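Cytoplasmic protein (Bacillus cereus, PDB 2O3L) is of unknown function but belongs to the DUF1048 family and folds, in the part crystallised here, as an all-helical left-handed superhelix. Local coordinates at residues A8-L13 against E45-F50; P14-F19 against G57-D62; K22-Y27 against E66-F71. One frame throughout, in Å; residues are numbered along the deposited sequence.

Contact 1. Residues A8-L13 against E45-F50; sequences ARVAAL and ELIDLF
Ile47 sits in the middle of this contact, turned toward the end of helix 2-11, and two of its branches do different jobs. CG1 carries the apolar touch, meeting CG2 of Val10 at 3.7 Å, and CD1 of Ile47 presses on the same methyl. The two side chains cross at about a right angle. CG2 of Ile47, the other branch, touches the outer part of Arg9, 3.8 Å from NH2, so the arginine passes an apolar residue before its charge finds a partner.

That partner is Asp48, one residue further along helix 36-56. NH2 of Arg9 gives a hydrogen bond and salt bridge to OD1 of Asp48 at 2.8 Å, with an N-H...O angle of 148°. The oxygen lies at the guanidinium edge, only 7° out of its plane, although the carboxylate and guanidinium planes are turned 29° apart. A bend at chi3 in an otherwise extended chain brings the guanidinium round to Asp48. A water also donates to OD1 of Asp48 and accepts weakly from Arg9 NH1, and Glu51 gives NH2 a second acidic partner.

Leu13, past the end of the first helix, closes the other side: its CD1 rests 4.1 Å from CB of Phe50. The Phe50 ring itself takes its contacts from other helices.

The apolar part is roofed by helix 15-31, with Phe21 touching both Val10 and Ile47. The Phe50 ring meets Tyr17 edge-to-face and packs on Val60 and Ile63 of helix 60-64. The contact itself joins helix 2-11 and the turn after it to helix 36-56, the longest of the chain.

Contact 2. Residues P14-F19 against G57-D62; sequences PEDYQF and GRQVLD. With GOL (glycerol), chain C.
Tyr17, in the first turn of helix 15-31, lays its ring against Val60 at the start of the short helix 60-64; within the left-handed superhelix this joins helix 15-31 to the turn that follows helix 36-56. That turn opens with a Schellman motif at Gly57, whose positive phi ends the long helix.

The apolar part is a CH-pi contact. CB of Val60 stands 3.5 Å from the centroid of the Tyr17 ring and 3° off its normal, almost exactly over the middle of the face. CG2 of Val60 leans on the same face near CD2, while CG1 turns the other way and meets the backbone O of Asp16 at 3.7 Å. Ala54 of helix 36-56 touches both Tyr17 and Pro14.

Polar bonding gathers at the far end of the ring. The hydroxyl of Tyr17 donates to the backbone O of Arg58 at 2.6 Å, coming from above the carbonyl plane, 60° out of it. The phenol is thus fixed at both its face and its hydroxyl.

A glycerol, probably from the crystallisation liquor, lies beside this pair. Its O1 sits near the plane of the Tyr17 ring, at its edge, and donates to OD1 of Asp16 at 2.9 Å in one of the two conformers modelled for that aspartate; its O2 reaches the O of Arg58 only weakly. Ala54 O is a further partner of the glycerol.

Charge pairing stays within residues 57-62, beyond the tyrosine hydroxyl. Arg58, bent at chi2 and chi3, curls back so that the edge of its guanidinium grips a single oxygen of Asp62: NE lies 3.1 Å from OD2 of Asp62, and NH2 lies 3.2 Å from that same OD2.

Contact 3. Residues K22-Y27 against E66-F71; sequences KKIQNY and EDVASF
Helix 15-31 meets the first turn of helix 68-82 with CA atoms 7.0 Å apart at Ile24 and Val68 and 6.9 Å apart at Tyr27 and Ala69. It is helix-on-helix packing within the superhelical fold, and the later helix begins right here, N-capped by Asp67, whose OD1 accepts from the backbone N of Ser70.

Val68 fills the middle. Its CG1 touches CG1 of Ile24 at 3.6 Å, while CE of Lys23 comes to 4.0 Å of CB of Val68. Ile24 reaches on with CD1 to the Phe71 ring, 3.7 Å from CD2, and Leu46 and Phe50 of helix 36-56 close over the same isoleucine.

Tyr27, one turn along, meets Ala69. With CG anti to the backbone N (chi1 -179°), its ring passes along Ala69, CE2 lying 3.7 Å from the alanine CB and the carbonyl O of Ala69 standing over one face toward the rim. Its hydroxyl bonds to Asp73, one turn further on.

At the solvent-facing end, NZ of Lys23 donates to a water at 3.0 Å, and that water in turn donates to the backbone O of Glu66.

Contact 1 is the most buried of the three, whereas contacts 2 and 3 are only partly so. Contacts 2 and 3 both use helix 15-31, near its start and further along, and they pair it with helices 60-64 and 68-82, which follow each other in the chain. Contact 1 joins helices 2-11 and 36-56 instead, and lies across the chain's centre from contact 3. Their chemistry differs: a salt bridge borders an aliphatic centre in contact 1, a tyrosine hydroxyl bonded to backbone marks contact 2, and contact 3 is apolar between side chains, with a water bridge at its margin. A probable hydrogen bond from Gln18 NE2 to Leu13 O ties contact 1 to contact 2.

Contact 1. Residues A8-L13 against E45-F50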
# COMPACT_ATOMS: atom_id res chain seq x y z
N ALA A 8 -12.61 0.61 1.17
CA ALA A 8 -13.58 0.17 0.17
C ALA A 8 -12.95 0.07 -1.23
O ALA A 8 -13.23 -0.87 -1.99
CB ALA A 8 -14.75 1.12 0.14
N ARG A 9 -12.09 1.02 -1.56
CA ARG A 9 -11.36 0.96 -2.79
C ARG A 9 -10.44 -0.25 -2.86
O ARG A 9 -10.27 -0.84 -3.94
CB ARG A 9 -10.59 2.25 -2.98
CG ARG A 9 -11.57 3.40 -3.23
CD ARG A 9 -10.95 4.78 -3.21
NE ARG A 9 -9.71 4.78 -3.96
CZ ARG A 9 -8.99 5.86 -4.22
NH1 ARG A 9 -9.41 7.06 -3.82
NH2 ARG A 9 -7.88 5.72 -4.92
N VAL A 10 -9.85 -0.63 -1.73
CA VAL A 10 -9.00 -1.83 -1.69
C VAL A 10 -9.85 -3.06 -1.95
O VAL A 10 -9.48 -3.92 -2.71
CB VAL A 10 -8.25 -1.97 -0.34
CG1 VAL A 10 -7.54 -3.30 -0.24
CG2 VAL A 10 -7.20 -0.85 -0.21
N ALA A 11 -11.03 -3.10 -1.36
CA ALA A 11 -11.94 -4.21 -1.50
C ALA A 11 -12.44 -4.35 -2.92
O ALA A 11 -12.97 -5.40 -3.26
CB ALA A 11 -13.08 -4.06 -0.55
N ALA A 12 -12.27 -3.32 -3.74
CA ALA A 12 -12.78 -3.38 -5.11
C ALA A 12 -11.68 -3.90 -6.02
O ALA A 12 -11.92 -4.23 -7.13
CB ALA A 12 -13.24 -2.01 -5.59
N LEU A 13 -10.46 -3.98 -5.53
CA LEU A 13 -9.36 -4.52 -6.32
C LEU A 13 -9.42 -6.04 -6.39
O LEU A 13 -10.10 -6.70 -5.58
CB LEU A 13 -8.04 -4.12 -5.70
CG LEU A 13 -7.76 -2.61 -5.55
CD1 LEU A 13 -6.53 -2.40 -4.70
CD2 LEU A 13 -7.60 -1.94 -6.89
N GLU A 45 -1.54 6.76 -1.05
CA GLU A 45 -0.80 6.86 -2.28
C GLU A 45 -0.67 5.49 -2.91
O GLU A 45 -0.79 5.32 -4.13
CB GLU A 45 0.57 7.51 -2.09
CG GLU A 45 0.51 8.96 -1.70
CD GLU A 45 0.03 9.90 -2.80
OE1 GLU A 45 -0.30 9.45 -3.93
OE2 GLU A 45 0.03 11.11 -2.53
N LEU A 46 -0.43 4.49 -2.07
CA LEU A 46 -0.27 3.15 -2.56
C LEU A 46 -1.57 2.61 -3.19
O LEU A 46 -1.52 1.87 -4.19
CB LEU A 46 0.23 2.22 -1.48
CG LEU A 46 0.51 0.77 -1.93
CD1 LEU A 46 1.77 0.73 -2.78
CD2 LEU A 46 0.67 -0.10 -0.69
N ILE A 47 -2.72 2.99 -2.63
CA ILE A 47 -4.00 2.56 -3.19
C ILE A 47 -4.24 3.24 -4.55
O ILE A 47 -4.78 2.63 -5.46
CB ILE A 47 -5.16 2.91 -2.22
CG1 ILE A 47 -5.03 2.02 -0.96
CG2 ILE A 47 -6.53 2.77 -2.87
CD1 ILE A 47 -5.79 2.53 0.24
N ASP A 48 -3.85 4.50 -4.69
CA ASP A 48 -3.90 5.14 -6.00
C ASP A 48 -3.05 4.34 -7.01
O ASP A 48 -3.45 4.13 -8.15
CB ASP A 48 -3.40 6.58 -5.97
CG ASP A 48 -4.48 7.58 -5.61
OD1 ASP A 48 -5.66 7.22 -5.66
OD2 ASP A 48 -4.14 8.73 -5.28
N LEU A 49 -1.85 3.96 -6.60
CA LEU A 49 -0.93 3.25 -7.49
C LEU A 49 -1.49 1.85 -7.85
O LEU A 49 -1.47 1.45 -8.99
CB LEU A 49 0.42 3.11 -6.83
CG LEU A 49 1.57 2.46 -7.62
CD1 LEU A 49 2.11 3.41 -8.61
CD2 LEU A 49 2.68 1.98 -6.69
N PHE A 50 -1.98 1.13 -6.86
CA PHE A 50 -2.59 -0.17 -7.06
C PHE A 50 -3.87 -0.08 -7.91
O PHE A 50 -4.07 -0.93 -8.80
CB PHE A 50 -2.92 -0.84 -5.72
CG PHE A 50 -1.78 -1.58 -5.08
CD1 PHE A 50 -0.47 -1.35 -5.42
CD2 PHE A 50 -2.04 -2.49 -4.05
CE1 PHE A 50 0.57 -2.05 -4.78
CE2 PHE A 50 -1.02 -3.21 -3.44
CZ PHE A 50 0.30 -2.98 -3.80
O HOH W 1 -7.31 9.75 -4.37

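Contact 2. Residues P14-F19 against G57-D62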
# COMPACT_ATOMS: atom_id res chain seq x y z
N PRO A 14 -8.71 -6.63 -7.38
CA PRO A 14 -8.66 -8.10 -7.46
C PRO A 14 -8.09 -8.67 -6.15
O PRO A 14 -7.34 -7.96 -5.45
CB PRO A 14 -7.72 -8.35 -8.63
CG PRO A 14 -7.82 -7.06 -9.49
CD PRO A 14 -7.97 -5.98 -8.49
N GLU A 15 -8.45 -9.91 -5.84
CA GLU A 15 -8.07 -10.53 -4.57
C GLU A 15 -6.55 -10.52 -4.32
O GLU A 15 -6.11 -10.30 -3.19
CB GLU A 15 -8.64 -11.97 -4.46
N ASP A 16 -5.74 -10.74 -5.35
CA ASP A 16 -4.30 -10.75 -5.12
C ASP A 16 -3.78 -9.36 -4.72
O ASP A 16 -2.91 -9.26 -3.87
CB ASP A 16 -3.51 -11.38 -6.27
CG ASP A 16 -3.76 -10.74 -7.63
OD1 ASP A 16 -4.45 -9.71 -7.78
OD2 ASP A 16 -3.22 -11.33 -8.60
N TYR A 17 -4.35 -8.30 -5.32
CA TYR A 17 -4.04 -6.94 -4.92
C TYR A 17 -4.45 -6.70 -3.47
O TYR A 17 -3.75 -6.02 -2.70
CB TYR A 17 -4.74 -5.92 -5.83
CG TYR A 17 -3.99 -5.52 -7.07
CD1 TYR A 17 -4.06 -6.29 -8.25
CD2 TYR A 17 -3.21 -4.34 -7.09
CE1 TYR A 17 -3.36 -5.91 -9.41
CE2 TYR A 17 -2.49 -3.95 -8.24
CZ TYR A 17 -2.57 -4.74 -9.39
OH TYR A 17 -1.90 -4.37 -10.50
N GLN A 18 -5.60 -7.22 -3.09
CA GLN A 18 -6.07 -7.10 -1.73
C GLN A 18 -5.13 -7.75 -0.73
O GLN A 18 -4.90 -7.16 0.32
CB GLN A 18 -7.46 -7.69 -1.56
CG GLN A 18 -8.51 -6.90 -2.39
CD GLN A 18 -9.90 -7.43 -2.14
OE1 GLN A 18 -10.29 -7.63 -1.01
NE2 GLN A 18 -10.65 -7.69 -3.21
N PHE A 19 -4.60 -8.93 -1.06
CA PHE A 19 -3.80 -9.68 -0.08
C PHE A 19 -2.48 -8.96 0.11
O PHE A 19 -1.96 -8.79 1.23
CB PHE A 19 -3.59 -11.11 -0.55
CG PHE A 19 -2.90 -11.98 0.45
CD1 PHE A 19 -3.56 -12.38 1.60
CD2 PHE A 19 -1.59 -12.39 0.24
CE1 PHE A 19 -2.93 -13.20 2.56
CE2 PHE A 19 -0.93 -13.19 1.19
CZ PHE A 19 -1.62 -13.62 2.35
N GLY A 57 -4.21 -3.41 -16.06
CA GLY A 57 -4.14 -4.84 -16.23
C GLY A 57 -2.83 -5.46 -15.80
O GLY A 57 -2.52 -6.60 -16.20
N ARG A 58 -2.07 -4.77 -14.94
CA ARG A 58 -0.83 -5.35 -14.45
C ARG A 58 -1.11 -6.23 -13.26
O ARG A 58 -2.08 -6.04 -12.53
CB ARG A 58 0.18 -4.28 -14.02
CG ARG A 58 0.52 -3.29 -15.05
CD ARG A 58 1.36 -3.93 -16.17
NE ARG A 58 2.61 -4.50 -15.73
CZ ARG A 58 3.77 -3.83 -15.68
NH1 ARG A 58 3.85 -2.53 -16.00
NH2 ARG A 58 4.86 -4.44 -15.29
N GLN A 59 -0.19 -7.14 -13.01
CA GLN A 59 -0.28 -7.99 -11.84
C GLN A 59 0.38 -7.28 -10.64
O GLN A 59 1.40 -6.59 -10.80
CB GLN A 59 0.40 -9.34 -12.14
CG GLN A 59 -0.33 -10.20 -13.20
CD GLN A 59 -1.62 -10.83 -12.69
OE1 GLN A 59 -1.77 -11.07 -11.49
NE2 GLN A 59 -2.54 -11.09 -13.58
N VAL A 60 -0.18 -7.46 -9.44
CA VAL A 60 0.31 -6.75 -8.29
C VAL A 60 1.80 -6.94 -8.02
O VAL A 60 2.49 -5.98 -7.72
CB VAL A 60 -0.56 -6.97 -7.00
CG1 VAL A 60 -0.42 -8.37 -6.46
CG2 VAL A 60 -0.18 -5.90 -5.95
N LEU A 61 2.31 -8.15 -8.21
CA LEU A 61 3.73 -8.39 -7.94
C LEU A 61 4.69 -7.77 -8.93
O LEU A 61 5.90 -7.73 -8.65
CB LEU A 61 4.02 -9.88 -7.76
CG LEU A 61 3.33 -10.51 -6.52
CD1 LEU A 61 3.71 -12.01 -6.49
CD2 LEU A 61 3.62 -9.86 -5.14
N ASP A 62 4.19 -7.35 -10.08
CA ASP A 62 4.96 -6.46 -10.99
C ASP A 62 5.24 -5.10 -10.29
O ASP A 62 6.24 -4.44 -10.55
CB ASP A 62 4.18 -6.13 -12.29
CG ASP A 62 3.95 -7.35 -13.24
OD1 ASP A 62 4.31 -8.47 -12.88
OD2 ASP A 62 3.39 -7.16 -14.37
C1 GOL C . -5.59 -9.10 -11.77
O1 GOL C . -4.71 -9.11 -10.65
C2 GOL C . -5.09 -8.28 -12.98
O2 GOL C . -3.76 -8.62 -13.28
C3 GOL C . -5.20 -6.76 -12.82
O3 GOL C . -6.44 -6.27 -13.32

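Contact 3. Residues K22-Y27 against E66-F71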
# COMPACT_ATOMS: atom_id res chain seq x y z
N LYS A 22 -2.88 -5.82 2.18
CA LYS A 22 -2.97 -6.23 3.58
C LYS A 22 -1.60 -6.58 4.16
O LYS A 22 -1.30 -6.22 5.31
CB LYS A 22 -3.88 -7.43 3.68
CG LYS A 22 -4.03 -7.95 5.09
CD LYS A 22 -5.10 -9.05 5.22
CE LYS A 22 -4.64 -10.40 4.72
NZ LYS A 22 -5.60 -11.38 5.23
N LYS A 23 -0.78 -7.27 3.37
CA LYS A 23 0.59 -7.60 3.79
C LYS A 23 1.39 -6.30 4.11
O LYS A 23 1.98 -6.18 5.14
CB LYS A 23 1.29 -8.47 2.75
CG LYS A 23 0.88 -9.93 2.72
CD LYS A 23 1.56 -10.75 1.60
CE LYS A 23 3.10 -10.70 1.63
NZ LYS A 23 3.84 -11.73 0.78
N ILE A 24 1.33 -5.33 3.22
CA ILE A 24 2.01 -4.05 3.35
C ILE A 24 1.49 -3.20 4.50
O ILE A 24 2.26 -2.60 5.26
CB ILE A 24 1.85 -3.27 2.06
CG1 ILE A 24 2.60 -4.00 0.95
CG2 ILE A 24 2.42 -1.86 2.22
CD1 ILE A 24 2.39 -3.40 -0.41
N GLN A 25 0.16 -3.17 4.64
CA GLN A 25 -0.44 -2.46 5.77
C GLN A 25 0.06 -3.05 7.10
O GLN A 25 0.50 -2.32 8.02
CB GLN A 25 -1.96 -2.53 5.65
CG GLN A 25 -2.69 -1.73 6.66
CD GLN A 25 -4.17 -1.70 6.37
OE1 GLN A 25 -4.75 -2.75 6.10
NE2 GLN A 25 -4.79 -0.51 6.44
N ASN A 26 0.06 -4.37 7.19
CA ASN A 26 0.54 -4.99 8.40
C ASN A 26 2.05 -4.75 8.60
O ASN A 26 2.51 -4.52 9.73
CB ASN A 26 0.21 -6.48 8.42
CG ASN A 26 -1.23 -6.74 8.83
OD1 ASN A 26 -1.58 -6.63 10.02
ND2 ASN A 26 -2.09 -7.05 7.86
N TYR A 27 2.81 -4.83 7.52
CA TYR A 27 4.26 -4.64 7.64
C TYR A 27 4.53 -3.22 8.23
O TYR A 27 5.31 -3.03 9.16
CB TYR A 27 4.95 -4.83 6.30
CG TYR A 27 6.45 -4.65 6.42
CD1 TYR A 27 7.04 -3.37 6.42
CD2 TYR A 27 7.28 -5.74 6.52
CE1 TYR A 27 8.42 -3.22 6.51
CE2 TYR A 27 8.66 -5.61 6.63
CZ TYR A 27 9.22 -4.35 6.63
OH TYR A 27 10.57 -4.26 6.76
N GLU A 66 8.60 -9.49 -5.82
CA GLU A 66 8.18 -10.65 -5.06
C GLU A 66 8.43 -10.46 -3.59
O GLU A 66 7.70 -11.00 -2.75
CB GLU A 66 8.87 -11.92 -5.58
CG GLU A 66 8.19 -12.40 -6.87
CD GLU A 66 8.66 -13.79 -7.33
OE1 GLU A 66 9.71 -14.29 -6.84
OE2 GLU A 66 7.95 -14.35 -8.19
N ASP A 67 9.48 -9.71 -3.27
CA ASP A 67 9.81 -9.41 -1.90
C ASP A 67 9.00 -8.20 -1.38
O ASP A 67 9.47 -7.08 -1.40
CB ASP A 67 11.30 -9.16 -1.76
CG ASP A 67 11.74 -9.05 -0.31
OD1 ASP A 67 10.86 -9.03 0.59
OD2 ASP A 67 12.97 -8.98 -0.08
N VAL A 68 7.80 -8.48 -0.88
CA VAL A 68 6.88 -7.44 -0.43
C VAL A 68 7.41 -6.73 0.81
O VAL A 68 7.23 -5.54 0.95
CB VAL A 68 5.45 -8.02 -0.19
CG1 VAL A 68 4.49 -6.99 0.40
CG2 VAL A 68 4.91 -8.56 -1.49
N ALA A 69 8.12 -7.44 1.68
CA ALA A 69 8.69 -6.78 2.86
C ALA A 69 9.68 -5.71 2.45
O ALA A 69 9.71 -4.64 3.02
CB ALA A 69 9.37 -7.81 3.80
N SER A 70 10.49 -6.00 1.43
CA SER A 70 11.48 -5.04 1.00
C SER A 70 10.81 -3.83 0.32
O SER A 70 11.26 -2.70 0.50
CB SER A 70 12.50 -5.72 0.11
OG SER A 70 13.29 -4.75 -0.50
N PHE A 71 9.72 -4.06 -0.41
CA PHE A 71 8.90 -2.99 -0.95
C PHE A 71 8.33 -2.09 0.18
O PHE A 71 8.48 -0.87 0.14
CB PHE A 71 7.74 -3.58 -1.76
CG PHE A 71 6.86 -2.54 -2.38
CD1 PHE A 71 7.27 -1.85 -3.50
CD2 PHE A 71 5.64 -2.22 -1.81
CE1 PHE A 71 6.44 -0.87 -4.06
CE2 PHE A 71 4.82 -1.24 -2.36
CZ PHE A 71 5.24 -0.55 -3.48
O HOH W 2 6.78 -11.43 0.39